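Local coordinates for putative uncharacterized protein SMU.776 (Streptococcus mutans, PDB 3LDF) that probably transfers methyl groups from S-adenosylmethionine, perhaps to RNA, and holds the product S-adenosylhomocysteine in a Rossmann-like domain, at residues D287-D292 / L318-E323; I328-A333 / L378-I383; D83-F88 / D365-V370. All coordinates share one frame; numbering follows the deposited sequence. Where two conformers were deposited one is given.

Contact 1: D287-D292 / L318-E323; sequences DIIIID and LEILSE. With SAH (S-adenosyl-L-homocysteine), chain B.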
loop_
_atom_site.group_PDB
_atom_site.type_symbol
_atom_site.label_atom_id
_atom_site.label_comp_id
_atom_site.label_asym_id
_atom_site.label_seq_id
_atom_site.Cartn_x
_atom_site.Cartn_y
_atom_site.Cartn_z
ATOM N N ASP A 287 -21.673 5.947 14.051
ATOM C CA ASP A 287 -21.991 6.828 12.960
ATOM C C ASP A 287 -21.159 6.504 11.698
ATOM O O ASP A 287 -21.641 6.684 10.581
ATOM C CB ASP A 287 -21.702 8.296 13.383
ATOM C CG ASP A 287 -22.581 8.787 14.544
ATOM O OD1 ASP A 287 -23.726 8.323 14.671
ATOM O OD2 ASP A 287 -22.125 9.640 15.344
ATOM N N ILE A 288 -19.895 6.096 11.883
ATOM C CA ILE A 288 -18.979 5.758 10.788
ATOM C C ILE A 288 -18.226 4.469 11.091
ATOM O O ILE A 288 -17.751 4.300 12.202
ATOM C CB ILE A 288 -17.927 6.876 10.572
ATOM C CG1 ILE A 288 -18.666 8.184 10.211
ATOM C CG2 ILE A 288 -16.875 6.476 9.470
ATOM C CD1 ILE A 288 -17.857 9.477 10.618
ATOM N N ILE A 289 -18.158 3.559 10.109
ATOM C CA ILE A 289 -17.441 2.304 10.261
ATOM C C ILE A 289 -16.319 2.162 9.189
ATOM O O ILE A 289 -16.586 2.136 7.996
ATOM C CB ILE A 289 -18.365 1.110 10.194
ATOM C CG1 ILE A 289 -19.514 1.305 11.198
ATOM C CG2 ILE A 289 -17.529 -0.277 10.410
ATOM C CD1 ILE A 289 -20.414 0.098 11.403
ATOM N N ILE A 290 -15.068 2.076 9.611
ATOM C CA ILE A 290 -13.994 2.030 8.635
ATOM C C ILE A 290 -13.614 0.551 8.594
ATOM O O ILE A 290 -13.428 -0.055 9.659
ATOM C CB ILE A 290 -12.801 2.911 9.092
ATOM C CG1 ILE A 290 -13.199 4.398 9.182
ATOM C CG2 ILE A 290 -11.603 2.659 8.230
ATOM C CD1 ILE A 290 -12.206 5.253 9.978
ATOM N N ILE A 291 -13.593 -0.033 7.386
ATOM C CA ILE A 291 -13.291 -1.445 7.214
ATOM C C ILE A 291 -12.017 -1.603 6.303
ATOM O O ILE A 291 -12.008 -1.174 5.106
ATOM C CB ILE A 291 -14.464 -2.210 6.571
ATOM C CG1 ILE A 291 -15.821 -1.857 7.250
ATOM C CG2 ILE A 291 -14.163 -3.713 6.632
ATOM C CD1 ILE A 291 -17.006 -2.653 6.741
ATOM N N ASP A 292 -10.971 -2.239 6.818
ATOM C CA ASP A 292 -9.720 -2.304 6.025
ATOM C C ASP A 292 -8.954 -3.556 6.369
ATOM O O ASP A 292 -7.943 -3.487 7.026
ATOM C CB ASP A 292 -8.883 -1.043 6.241
ATOM C CG ASP A 292 -7.697 -0.954 5.307
ATOM O OD1 ASP A 292 -7.807 -1.358 4.119
ATOM O OD2 ASP A 292 -6.635 -0.465 5.770
ATOM N N LEU A 318 -23.405 -3.242 8.718
ATOM C CA LEU A 318 -24.663 -2.497 8.523
ATOM C C LEU A 318 -25.586 -2.667 9.721
ATOM O O LEU A 318 -26.254 -1.726 10.100
ATOM C CB LEU A 318 -25.382 -2.938 7.259
ATOM C CG LEU A 318 -24.716 -2.470 5.963
ATOM C CD1 LEU A 318 -25.399 -3.233 4.813
ATOM C CD2 LEU A 318 -24.904 -0.955 5.807
ATOM N N GLU A 319 -25.562 -3.839 10.343
ATOM C CA GLU A 319 -26.396 -4.114 11.512
ATOM C C GLU A 319 -26.088 -3.160 12.678
ATOM O O GLU A 319 -26.967 -2.879 13.470
ATOM C CB GLU A 319 -26.243 -5.582 11.962
ATOM C CG GLU A 319 -26.078 -6.555 10.762
ATOM C CD GLU A 319 -26.784 -7.904 10.913
ATOM O OE1 GLU A 319 -26.658 -8.551 11.981
ATOM O OE2 GLU A 319 -27.459 -8.323 9.943
ATOM N N ILE A 320 -24.848 -2.653 12.750
ATOM C CA ILE A 320 -24.398 -1.786 13.871
ATOM C C ILE A 320 -24.052 -0.320 13.467
ATOM O O ILE A 320 -23.330 0.430 14.175
ATOM C CB ILE A 320 -23.218 -2.470 14.704
ATOM C CG1 ILE A 320 -22.021 -2.815 13.822
ATOM C CG2 ILE A 320 -23.722 -3.740 15.555
ATOM C CD1 ILE A 320 -20.809 -3.013 14.650
ATOM N N LEU A 321 -24.576 0.073 12.305
ATOM C CA LEU A 321 -24.433 1.459 11.806
ATOM C C LEU A 321 -25.656 2.369 12.179
ATOM O O LEU A 321 -26.799 1.999 11.922
ATOM C CB LEU A 321 -24.280 1.421 10.272
ATOM C CG LEU A 321 -23.924 2.665 9.462
ATOM C CD1 LEU A 321 -22.518 3.100 9.853
ATOM C CD2 LEU A 321 -23.927 2.292 8.012
ATOM N N SER A 322 -25.395 3.555 12.732
ATOM C CA SER A 322 -26.419 4.610 12.868
ATOM C C SER A 322 -27.173 4.895 11.523
ATOM O O SER A 322 -26.603 4.830 10.424
ATOM C CB SER A 322 -25.789 5.947 13.392
ATOM O OG SER A 322 -25.007 5.788 14.573
ATOM N N GLU A 323 -28.448 5.218 11.636
ATOM C CA GLU A 323 -29.229 5.813 10.565
ATOM C C GLU A 323 -28.456 6.969 9.921
ATOM O O GLU A 323 -27.885 7.810 10.636
ATOM C CB GLU A 323 -30.558 6.283 11.182
ATOM C CG GLU A 323 -31.255 7.412 10.463
ATOM C CD GLU A 323 -32.739 7.490 10.817
ATOM O OE1 GLU A 323 -33.122 7.164 11.987
ATOM O OE2 GLU A 323 -33.521 7.901 9.921
HETATM N N SAH B . -6.280 -0.848 8.390
HETATM C CA SAH B . -4.904 -0.957 8.975
HETATM C CB SAH B . -4.012 -1.924 8.130
HETATM C CG SAH B . -4.437 -3.430 8.276
HETATM S SD SAH B . -3.038 -4.545 8.479
HETATM C C SAH B . -4.409 0.450 9.120
HETATM O O SAH B . -5.208 1.410 8.910
HETATM O OXT SAH B . -3.202 0.649 9.410
HETATM C "C5'" SAH B . -3.930 -6.057 8.856
HETATM C "C4'" SAH B . -4.368 -6.206 10.334
HETATM O "O4'" SAH B . -5.539 -7.035 10.440
HETATM C "C3'" SAH B . -3.322 -6.867 11.260
HETATM O "O3'" SAH B . -3.095 -5.947 12.322
HETATM C "C2'" SAH B . -3.984 -8.095 11.882
HETATM O "O2'" SAH B . -3.759 -8.116 13.302
HETATM C "C1'" SAH B . -5.480 -7.782 11.675
HETATM N N9 SAH B . -6.426 -8.938 11.568
HETATM C C8 SAH B . -6.350 -10.026 10.714
HETATM N N7 SAH B . -7.441 -10.828 10.876
HETATM C C5 SAH B . -8.230 -10.251 11.829
HETATM C C6 SAH B . -9.523 -10.543 12.470
HETATM N N6 SAH B . -10.215 -11.664 12.108
HETATM N N1 SAH B . -10.012 -9.656 13.396
HETATM C C2 SAH B . -9.337 -8.543 13.769
HETATM N N3 SAH B . -8.160 -8.209 13.214
HETATM C C4 SAH B . -7.559 -9.013 12.276
#
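In the beta-alpha-beta crossover running from strand 286-291 through helix 306-319 to strand 325-331, the D287 end of the first strand meets the short strand 321-322 that follows the helix, with D287 facing S322. The hydroxyl S322 OG donates to D287 OD1 at 2.8 Å, approaching on the anti side of the carboxylate and 28° out of its plane. The other carboxylate oxygen, D287 OD2, accepts from T215 N of strand 215-219, so each oxygen has a donor, which limits rotation of the group. Next to this polar pair the contact is aliphatic. L321 CD1 rests 3.7 Å from I289 CG1 and 3.8 Å from D287 O, while I289 CD1 touches I320 CG1 at 4.1 Å. With CG of L321 anti to its backbone N (chi1 -172°), the methyl reaches over to the isoleucine. The crossover places strands 286-291 and 325-331 side by side and parallel in the Rossmann-like sheet. Just beyond the C-terminal end of strand 286-291 lies the cofactor site: D292 OD2 accepts from the amino nitrogen N of S-adenosylhomocysteine at 2.7 Å, and also from Q199 NE2. D292 O adds a weak bond to the same ligand nitrogen at 3.4 Å.

Contact 2: I328-A333 / L378-I383; sequences IASTNA and LKVFTI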
loop_
_atom_site.group_PDB
_atom_site.type_symbol
_atom_site.label_atom_id
_atom_site.label_comp_id
_atom_site.label_asym_id
_atom_site.label_seq_id
_atom_site.Cartn_x
_atom_site.Cartn_y
_atom_site.Cartn_z
ATOM N N ILE A 328 -16.731 3.411 5.318
ATOM C CA ILE A 328 -15.502 3.572 4.529
ATOM C C ILE A 328 -14.906 2.154 4.274
ATOM O O ILE A 328 -14.353 1.548 5.194
ATOM C CB ILE A 328 -14.506 4.555 5.289
ATOM C CG1 ILE A 328 -15.236 5.901 5.557
ATOM C CG2 ILE A 328 -13.169 4.711 4.522
ATOM C CD1 ILE A 328 -14.409 7.002 6.196
ATOM N N ALA A 329 -15.095 1.623 3.061
ATOM C CA ALA A 329 -14.679 0.279 2.644
ATOM C C ALA A 329 -13.402 0.348 1.846
ATOM O O ALA A 329 -13.385 0.853 0.675
ATOM C CB ALA A 329 -15.802 -0.402 1.801
ATOM N N SER A 330 -12.316 -0.066 2.481
ATOM C CA SER A 330 -10.980 -0.009 1.889
ATOM C C SER A 330 -10.465 -1.439 1.646
ATOM O O SER A 330 -10.830 -2.335 2.405
ATOM C CB SER A 330 -10.063 0.669 2.899
ATOM O OG SER A 330 -8.713 0.637 2.476
ATOM N N THR A 331 -9.661 -1.644 0.587
ATOM C CA THR A 331 -8.835 -2.857 0.348
ATOM C C THR A 331 -7.542 -2.407 -0.358
ATOM O O THR A 331 -7.579 -1.430 -1.146
ATOM C CB THR A 331 -9.571 -3.984 -0.535
ATOM O OG1 THR A 331 -8.730 -5.125 -0.721
ATOM C CG2 THR A 331 -9.927 -3.495 -1.946
ATOM N N ASN A 332 -6.434 -3.095 -0.016
ATOM C CA ASN A 332 -5.135 -2.922 -0.750
ATOM C C ASN A 332 -4.850 -4.179 -1.642
ATOM O O ASN A 332 -3.715 -4.385 -2.145
ATOM C CB ASN A 332 -3.938 -2.643 0.216
ATOM C CG ASN A 332 -3.649 -1.122 0.475
ATOM O OD1 ASN A 332 -3.521 -0.332 -0.454
ATOM N ND2 ASN A 332 -3.472 -0.745 1.753
ATOM N N ALA A 333 -5.862 -5.023 -1.859
ATOM C CA ALA A 333 -5.619 -6.268 -2.653
ATOM C C ALA A 333 -5.448 -5.984 -4.145
ATOM O O ALA A 333 -6.354 -5.435 -4.762
ATOM C CB ALA A 333 -6.740 -7.308 -2.447
ATOM N N LEU A 378 -5.006 0.134 -4.520
ATOM C CA LEU A 378 -5.757 0.637 -3.391
ATOM C C LEU A 378 -7.141 1.001 -3.891
ATOM O O LEU A 378 -7.236 1.683 -4.875
ATOM C CB LEU A 378 -5.079 1.882 -2.753
ATOM C CG LEU A 378 -5.902 2.552 -1.655
ATOM C CD1 LEU A 378 -6.111 1.623 -0.446
ATOM C CD2 LEU A 378 -5.116 3.804 -1.157
ATOM N N LYS A 379 -8.205 0.545 -3.221
ATOM C CA LYS A 379 -9.592 0.991 -3.512
ATOM C C LYS A 379 -10.252 1.364 -2.188
ATOM O O LYS A 379 -10.278 0.552 -1.250
ATOM C CB LYS A 379 -10.413 -0.108 -4.196
ATOM C CG LYS A 379 -9.840 -0.660 -5.494
ATOM C CD LYS A 379 -9.061 -1.935 -5.226
ATOM C CE LYS A 379 -8.230 -2.392 -6.442
ATOM N NZ LYS A 379 -7.307 -3.541 -6.145
ATOM N N VAL A 380 -10.759 2.576 -2.093
ATOM C CA VAL A 380 -11.473 3.006 -0.914
ATOM C C VAL A 380 -12.836 3.634 -1.327
ATOM O O VAL A 380 -12.882 4.743 -1.861
ATOM C CB VAL A 380 -10.657 4.018 -0.058
ATOM C CG1 VAL A 380 -11.409 4.419 1.246
ATOM C CG2 VAL A 380 -9.163 3.453 0.323
ATOM N N PHE A 381 -13.923 2.916 -1.068
ATOM C CA PHE A 381 -15.272 3.461 -1.252
ATOM C C PHE A 381 -15.878 4.135 0.044
ATOM O O PHE A 381 -15.804 3.576 1.159
ATOM C CB PHE A 381 -16.218 2.346 -1.742
ATOM C CG PHE A 381 -16.084 1.989 -3.223
ATOM C CD1 PHE A 381 -16.455 2.898 -4.209
ATOM C CD2 PHE A 381 -15.613 0.722 -3.624
ATOM C CE1 PHE A 381 -16.376 2.551 -5.573
ATOM C CE2 PHE A 381 -15.545 0.374 -4.950
ATOM C CZ PHE A 381 -15.930 1.298 -5.933
ATOM N N THR A 382 -16.440 5.333 -0.098
ATOM C CA THR A 382 -17.210 5.969 1.001
ATOM C C THR A 382 -18.651 5.823 0.554
ATOM O O THR A 382 -18.984 6.234 -0.559
ATOM C CB THR A 382 -16.906 7.484 1.187
ATOM O OG1 THR A 382 -15.520 7.654 1.482
ATOM C CG2 THR A 382 -17.760 8.126 2.379
ATOM N N ILE A 383 -19.453 5.165 1.407
ATOM C CA ILE A 383 -20.842 4.838 1.158
ATOM C C ILE A 383 -21.781 5.392 2.250
ATOM O O ILE A 383 -21.548 5.200 3.447
ATOM C CB ILE A 383 -21.044 3.309 1.023
ATOM C CG1 ILE A 383 -19.986 2.717 0.052
ATOM C CG2 ILE A 383 -22.500 3.009 0.567
ATOM C CD1 ILE A 383 -19.584 1.302 0.373
#
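A329 and F381 form a hydrogen-bonded antiparallel pair, and so do T331 and K379; the strand axes lie 4.5 Å apart at 170°. Both bonds of the first pair, A329 N to F381 O and F381 N to A329 O, measure 2.8 Å. In the second pair T331 N reaches K379 O and K379 N reaches T331 O, each at 2.9 Å. Backbone groups of I328 and S330 turn to strand 286-291, and those of V380 and T382 to strand 355-360, so both strands are bonded along both edges. Two carbonyls also accept from side chains, S330 O from Y310 OH and L378 O from Q361 NE2. T331 OG1 accepts from A333 N at 3.1 Å, an ST turn where the strand ends. The T331 and K379 side chains lie side by side, T331 CG2 3.7 Å from K379 CD; the lysine chain bends at chi2 (97°), and its NZ is held by Y377 O and M336 O. On the sheet face shared by I328, S330 and V380, I328 CG2 packs 3.7 Å from V380 CG1. Pointing away from its own backbone N (chi1 173°), S330 OG lies 3.6 Å from V380 CG2 and bonds to D292 OD1. A parallel sheet joined to a reversed strand, here 379-384 inserted between 325-331 and 355-360, is the signature of the class I S-adenosylmethionine-dependent methyltransferase fold.

Contact 3: D83-F88 / D365-V370; sequences DKRKNF and DFAVNV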
loop_
_atom_site.group_PDB
_atom_site.type_symbol
_atom_site.label_atom_id
_atom_site.label_comp_id
_atom_site.label_asym_id
_atom_site.label_seq_id
_atom_site.Cartn_x
_atom_site.Cartn_y
_atom_site.Cartn_z
ATOM N N ASP A 83 12.463 14.228 -9.421
ATOM C CA ASP A 83 11.941 15.457 -9.988
ATOM C C ASP A 83 10.400 15.589 -10.020
ATOM O O ASP A 83 9.900 16.694 -10.092
ATOM C CB ASP A 83 12.489 15.709 -11.388
ATOM C CG ASP A 83 12.031 17.064 -11.940
ATOM O OD1 ASP A 83 12.632 18.114 -11.571
ATOM O OD2 ASP A 83 11.034 17.080 -12.719
ATOM N N LYS A 84 9.682 14.467 -10.002
ATOM C CA LYS A 84 8.216 14.438 -9.913
ATOM C C LYS A 84 7.723 14.807 -8.503
ATOM O O LYS A 84 6.523 15.036 -8.317
ATOM C CB LYS A 84 7.660 13.001 -10.243
ATOM C CG LYS A 84 8.129 12.409 -11.600
ATOM C CD LYS A 84 7.174 11.289 -12.182
ATOM C CE LYS A 84 6.545 10.273 -11.143
ATOM N NZ LYS A 84 6.244 8.897 -11.774
ATOM N N ARG A 85 8.642 14.817 -7.523
ATOM C CA ARG A 85 8.279 14.792 -6.112
ATOM C C ARG A 85 8.709 16.047 -5.339
ATOM O O ARG A 85 8.700 16.052 -4.108
ATOM C CB ARG A 85 8.744 13.491 -5.439
ATOM C CG ARG A 85 7.922 12.235 -5.862
ATOM C CD ARG A 85 8.508 10.959 -5.302
ATOM N NE ARG A 85 7.705 9.739 -5.568
ATOM C CZ ARG A 85 7.734 9.000 -6.714
ATOM N NH1 ARG A 85 8.438 9.364 -7.806
ATOM N NH2 ARG A 85 6.979 7.908 -6.808
ATOM N N LYS A 86 9.035 17.104 -6.095
ATOM C CA LYS A 86 9.486 18.410 -5.572
ATOM C C LYS A 86 8.575 18.986 -4.506
ATOM O O LYS A 86 9.065 19.548 -3.536
ATOM C CB LYS A 86 9.623 19.437 -6.687
ATOM C CG LYS A 86 10.905 19.275 -7.546
ATOM C CD LYS A 86 10.974 20.381 -8.612
ATOM C CE LYS A 86 12.418 20.824 -8.943
ATOM N NZ LYS A 86 12.491 22.259 -9.499
ATOM N N ASN A 87 7.264 18.858 -4.695
ATOM C CA ASN A 87 6.323 19.383 -3.745
ATOM C C ASN A 87 6.362 18.709 -2.370
ATOM O O ASN A 87 6.262 19.385 -1.352
ATOM C CB ASN A 87 4.910 19.389 -4.343
ATOM C CG ASN A 87 4.805 20.250 -5.616
ATOM O OD1 ASN A 87 5.788 20.850 -6.102
ATOM N ND2 ASN A 87 3.586 20.333 -6.142
ATOM N N PHE A 88 6.495 17.381 -2.355
ATOM C CA PHE A 88 6.750 16.651 -1.103
ATOM C C PHE A 88 7.944 17.227 -0.331
ATOM O O PHE A 88 7.873 17.353 0.901
ATOM C CB PHE A 88 6.925 15.141 -1.376
ATOM C CG PHE A 88 5.643 14.473 -1.832
ATOM C CD1 PHE A 88 4.644 14.157 -0.901
ATOM C CD2 PHE A 88 5.399 14.254 -3.188
ATOM C CE1 PHE A 88 3.449 13.590 -1.285
ATOM C CE2 PHE A 88 4.178 13.680 -3.622
ATOM C CZ PHE A 88 3.203 13.323 -2.655
ATOM N N ASP A 365 2.385 9.872 -5.062
ATOM C CA ASP A 365 3.721 9.297 -4.708
ATOM C C ASP A 365 3.746 7.780 -4.901
ATOM O O ASP A 365 4.791 7.199 -5.189
ATOM C CB ASP A 365 4.129 9.666 -3.280
ATOM C CG ASP A 365 3.093 9.243 -2.252
ATOM O OD1 ASP A 365 1.852 9.351 -2.512
ATOM O OD2 ASP A 365 3.521 8.842 -1.155
ATOM N N PHE A 366 2.590 7.140 -4.745
ATOM C CA PHE A 366 2.474 5.722 -5.107
ATOM C C PHE A 366 2.128 5.656 -6.595
ATOM O O PHE A 366 0.995 5.288 -6.952
ATOM C CB PHE A 366 1.405 5.040 -4.210
ATOM C CG PHE A 366 1.886 4.783 -2.813
ATOM C CD1 PHE A 366 2.234 3.485 -2.420
ATOM C CD2 PHE A 366 2.014 5.868 -1.878
ATOM C CE1 PHE A 366 2.726 3.228 -1.079
ATOM C CE2 PHE A 366 2.534 5.663 -0.561
ATOM C CZ PHE A 366 2.885 4.321 -0.145
ATOM N N ALA A 367 3.070 6.062 -7.456
ATOM C CA ALA A 367 2.777 6.275 -8.888
ATOM C C ALA A 367 2.303 5.010 -9.609
ATOM O O ALA A 367 2.839 3.913 -9.366
ATOM C CB ALA A 367 4.034 6.793 -9.635
ATOM N N VAL A 368 1.391 5.174 -10.568
ATOM C CA VAL A 368 0.889 4.045 -11.275
ATOM C C VAL A 368 1.197 4.107 -12.752
ATOM O O VAL A 368 1.365 5.195 -13.311
ATOM C CB VAL A 368 -0.629 3.766 -11.017
ATOM C CG1 VAL A 368 -0.901 3.569 -9.514
ATOM C CG2 VAL A 368 -1.512 4.827 -11.620
ATOM N N ASN A 369 1.280 2.928 -13.351
ATOM C CA ASN A 369 1.356 2.769 -14.783
ATOM C C ASN A 369 -0.102 2.918 -15.243
ATOM O O ASN A 369 -0.949 2.028 -15.075
ATOM C CB ASN A 369 1.946 1.386 -15.159
ATOM C CG ASN A 369 1.930 1.106 -16.659
ATOM O OD1 ASN A 369 1.359 1.856 -17.447
ATOM N ND2 ASN A 369 2.596 0.020 -17.063
ATOM N N VAL A 370 -0.364 4.067 -15.810
ATOM C CA VAL A 370 -1.655 4.429 -16.379
ATOM C C VAL A 370 -2.222 3.347 -17.348
ATOM O O VAL A 370 -3.441 3.159 -17.408
ATOM C CB VAL A 370 -1.447 5.800 -17.105
ATOM C CG1 VAL A 370 -2.375 5.966 -18.332
ATOM C CG2 VAL A 370 -1.485 6.972 -16.036
#
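R85, at the N-cap position of helix 86-90, reaches across to the loop between strands 355-360 and 379-384, where its NH2 donates to D365 O at 2.8 Å with an N-H...O angle of 156°. The carbonyl lies at the edge of the guanidinium group, 15° out of its plane. A side chain extended from CG to NE gives R85 the length to bridge backbones whose CA atoms, in R85 and D365, stay 7.3 Å apart. D365 O is gripped a second time, weakly, by A367 N at 3.1 Å, in the inverse gamma turn centred on F366, and A367 CB lies 4.2 Å from R85 NH2. The remaining guanidinium nitrogens are also engaged, NE by R98 O and NH1 by S81 O, while NH2 adds a salt bridge to D105.

Beside this bond lies the apolar part of the buried side. The ring of F88, which also stacks on Y97 of strand 96-101, crosses the D365 side chain at about a right angle, its CZ 3.8 Å from D365 CB, with ring and carboxylate planes 35° apart. The carboxylate leads on to other partners: OD1 forms a salt bridge with R200, and OD2 accepts from R98 N.

The solvent side is much sparser. There K84, an exposed residue whose chain bends at chi3, brings NZ to 3.7 Å from A367 CB, a touch without a polar bond; the charge itself is paired with D105.

R85 and D365 carry opposite charges, yet R85 NE and D365 OD2 are 6.1 Å apart. The chemistry thus implies a join that rests on one directional bond to a main-chain carbonyl, backed by a small ring contact, with no salt bridge between the two segments.

Overall arrangement
From the N terminus, 83-88, at the start of helix 86-90 and before strand 96-101, pairs with 365-370 across 276 intervening residues, so contact 3 closes the longest loop. Contact 1 opens and closes within that span, joining 287-292 to 318-323 over a single crossover. Contact 2 opens at 328-333, after contact 1 has closed, but reaches its partner 378-383 only after contact 3 is complete, so contacts 2 and 3 cross. Contacts 1 and 2 share one sheet, strands 286-291 and 325-331 being neighbours: I291 N lies 2.8 Å from I328 O. Contact 3, its centre about 21 Å from that of contact 2, ties helix 86-90 to a loop of the methyltransferase domain.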